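Local coordinates for protein putative NADPH:quinone reductase (PDB 3GMS) that is of unconfirmed function but probably reduces quinones with NADPH, as relatives in the medium-chain dehydrogenase/reductase superfamily do, at residues Asp108-Pro112 / Pro277-Gln281. Sequence-based numbering, arbitrary orientation.
Sequences DFVVP and PYKWQ
Gln281, in the first turn of helix 277-292, reaches the backbone of 108-112 with its amide NE2, which donates to two carbonyls at once. Asp108 O lies 2.9 Å from Gln281 NE2 and nearly in the plane of the amide, the N-H...O angle being 152°. Val110 O, 3.1 Å from Gln281 NE2, is tilted from that plane. In both bonds the nitrogen stands above the carbonyl plane and misses the lone pairs. A bend at chi2 (-74°) turns the amide toward the strand, where Gln281 OE1 lies 3.8 Å from Pro112 CD.

Phe109 presents its ring edge to the indole face of Trp280 in a T-shaped pair, planes at 78°, while Phe109 O lies at the indole edge, 3.5 Å from Trp280 CZ3. Val111 CG2 touches Trp280 CZ3 at 3.6 Å, the valine crossing the indole roughly at a right angle. Beside this, Pro277 CG makes a looser apolar contact with Phe109 CE1 at 4.3 Å. Arg94 adds cation-pi contacts to both aromatic rings, and Asn272 takes the indole NE1.

The contact joins strand 110-112, paired with 89-92 in the GroES-like domain, to the start of a helix in the zinc-binding dehydrogenase family region. With both amide hydrogens used on main-chain oxygens, the rotation of the Gln281 amide is fixed, and the polar grip sits directly beside the apolar packing of Trp280.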
loop_
_atom_site.group_PDB
_atom_site.type_symbol
_atom_site.label_atom_id
_atom_site.label_comp_id
_atom_site.label_asym_id
_atom_site.label_seq_id
_atom_site.Cartn_x
_atom_site.Cartn_y
_atom_site.Cartn_z
ATOM N N ASP A 108 -0.672 -17.659 -11.421
ATOM C CA ASP A 108 0.649 -17.030 -11.224
ATOM C C ASP A 108 0.725 -16.072 -10.052
ATOM O O ASP A 108 1.778 -15.881 -9.458
ATOM C CB ASP A 108 1.087 -16.267 -12.497
ATOM C CG ASP A 108 1.429 -17.200 -13.639
ATOM O OD1 ASP A 108 1.242 -18.431 -13.471
ATOM O OD2 ASP A 108 1.870 -16.694 -14.691
ATOM N N PHE A 109 -0.396 -15.456 -9.730
ATOM C CA PHE A 109 -0.371 -14.333 -8.793
ATOM C C PHE A 109 -1.140 -14.633 -7.520
ATOM O O PHE A 109 -1.440 -13.727 -6.739
ATOM C CB PHE A 109 -0.958 -13.086 -9.465
ATOM C CG PHE A 109 -0.311 -12.774 -10.781
ATOM C CD1 PHE A 109 1.088 -12.745 -10.888
ATOM C CD2 PHE A 109 -1.092 -12.544 -11.915
ATOM C CE1 PHE A 109 1.718 -12.479 -12.130
ATOM C CE2 PHE A 109 -0.464 -12.284 -13.152
ATOM C CZ PHE A 109 0.934 -12.253 -13.239
ATOM N N VAL A 110 -1.509 -15.897 -7.335
ATOM C CA VAL A 110 -2.119 -16.340 -6.095
ATOM C C VAL A 110 -1.042 -16.518 -5.010
ATOM O O VAL A 110 -0.098 -17.292 -5.170
ATOM C CB VAL A 110 -2.920 -17.655 -6.339
ATOM C CG1 VAL A 110 -3.356 -18.229 -5.046
ATOM C CG2 VAL A 110 -4.146 -17.387 -7.239
ATOM N N VAL A 111 -1.156 -15.790 -3.907
ATOM C CA VAL A 111 -0.183 -15.890 -2.820
ATOM C C VAL A 111 -0.697 -16.758 -1.673
ATOM O O VAL A 111 -1.630 -16.370 -0.965
ATOM C CB VAL A 111 0.169 -14.467 -2.238
ATOM C CG1 VAL A 111 1.189 -14.571 -1.141
ATOM C CG2 VAL A 111 0.636 -13.498 -3.364
ATOM N N PRO A 112 -0.068 -17.931 -1.450
ATOM C CA PRO A 112 -0.469 -18.802 -0.338
ATOM C C PRO A 112 -0.205 -18.137 0.995
ATOM O O PRO A 112 0.834 -17.525 1.158
ATOM C CB PRO A 112 0.486 -20.012 -0.485
ATOM C CG PRO A 112 0.891 -20.006 -1.932
ATOM C CD PRO A 112 1.033 -18.518 -2.253
ATOM N N PRO A 277 7.082 -13.587 -12.260
ATOM C CA PRO A 277 6.168 -14.120 -11.259
ATOM C C PRO A 277 6.922 -14.865 -10.157
ATOM O O PRO A 277 6.543 -14.811 -8.985
ATOM C CB PRO A 277 5.290 -15.078 -12.080
ATOM C CG PRO A 277 5.262 -14.452 -13.433
ATOM C CD PRO A 277 6.654 -13.943 -13.626
ATOM N N TYR A 278 8.016 -15.524 -10.530
ATOM C CA TYR A 278 8.816 -16.273 -9.593
ATOM C C TYR A 278 9.364 -15.314 -8.536
ATOM O O TYR A 278 9.243 -15.563 -7.323
ATOM C CB TYR A 278 9.964 -16.974 -10.328
ATOM C CG TYR A 278 10.884 -17.697 -9.380
ATOM C CD1 TYR A 278 10.570 -18.990 -8.929
ATOM C CD2 TYR A 278 12.052 -17.089 -8.910
ATOM C CE1 TYR A 278 11.416 -19.663 -8.021
ATOM C CE2 TYR A 278 12.896 -17.747 -7.996
ATOM C CZ TYR A 278 12.567 -19.031 -7.559
ATOM O OH TYR A 278 13.407 -19.684 -6.673
ATOM N N LYS A 279 9.962 -14.217 -9.002
ATOM C CA LYS A 279 10.522 -13.233 -8.083
ATOM C C LYS A 279 9.431 -12.567 -7.215
ATOM O O LYS A 279 9.648 -12.257 -6.022
ATOM C CB LYS A 279 11.291 -12.149 -8.828
ATOM C CG LYS A 279 11.811 -11.100 -7.850
ATOM C CD LYS A 279 12.931 -10.216 -8.343
ATOM C CE LYS A 279 13.240 -9.227 -7.236
ATOM N NZ LYS A 279 14.541 -8.598 -7.437
ATOM N N TRP A 280 8.301 -12.284 -7.858
ATOM C CA TRP A 280 7.150 -11.666 -7.172
ATOM C C TRP A 280 6.702 -12.608 -6.025
ATOM O O TRP A 280 6.591 -12.185 -4.890
ATOM C CB TRP A 280 6.063 -11.408 -8.213
ATOM C CG TRP A 280 4.910 -10.552 -7.766
ATOM C CD1 TRP A 280 4.843 -9.182 -7.775
ATOM C CD2 TRP A 280 3.660 -11.016 -7.267
ATOM N NE1 TRP A 280 3.613 -8.774 -7.294
ATOM C CE2 TRP A 280 2.859 -9.875 -7.005
ATOM C CE3 TRP A 280 3.113 -12.285 -7.059
ATOM C CZ2 TRP A 280 1.551 -9.969 -6.489
ATOM C CZ3 TRP A 280 1.810 -12.381 -6.548
ATOM C CH2 TRP A 280 1.042 -11.219 -6.293
ATOM N N GLN A 281 6.502 -13.897 -6.317
ATOM C CA GLN A 281 6.164 -14.877 -5.264
ATOM C C GLN A 281 7.227 -15.009 -4.175
ATOM O O GLN A 281 6.893 -15.052 -2.993
ATOM C CB GLN A 281 5.900 -16.266 -5.849
ATOM C CG GLN A 281 4.687 -16.389 -6.719
ATOM C CD GLN A 281 3.358 -16.379 -5.943
ATOM O OE1 GLN A 281 3.295 -16.680 -4.734
ATOM N NE2 GLN A 281 2.300 -16.068 -6.645
#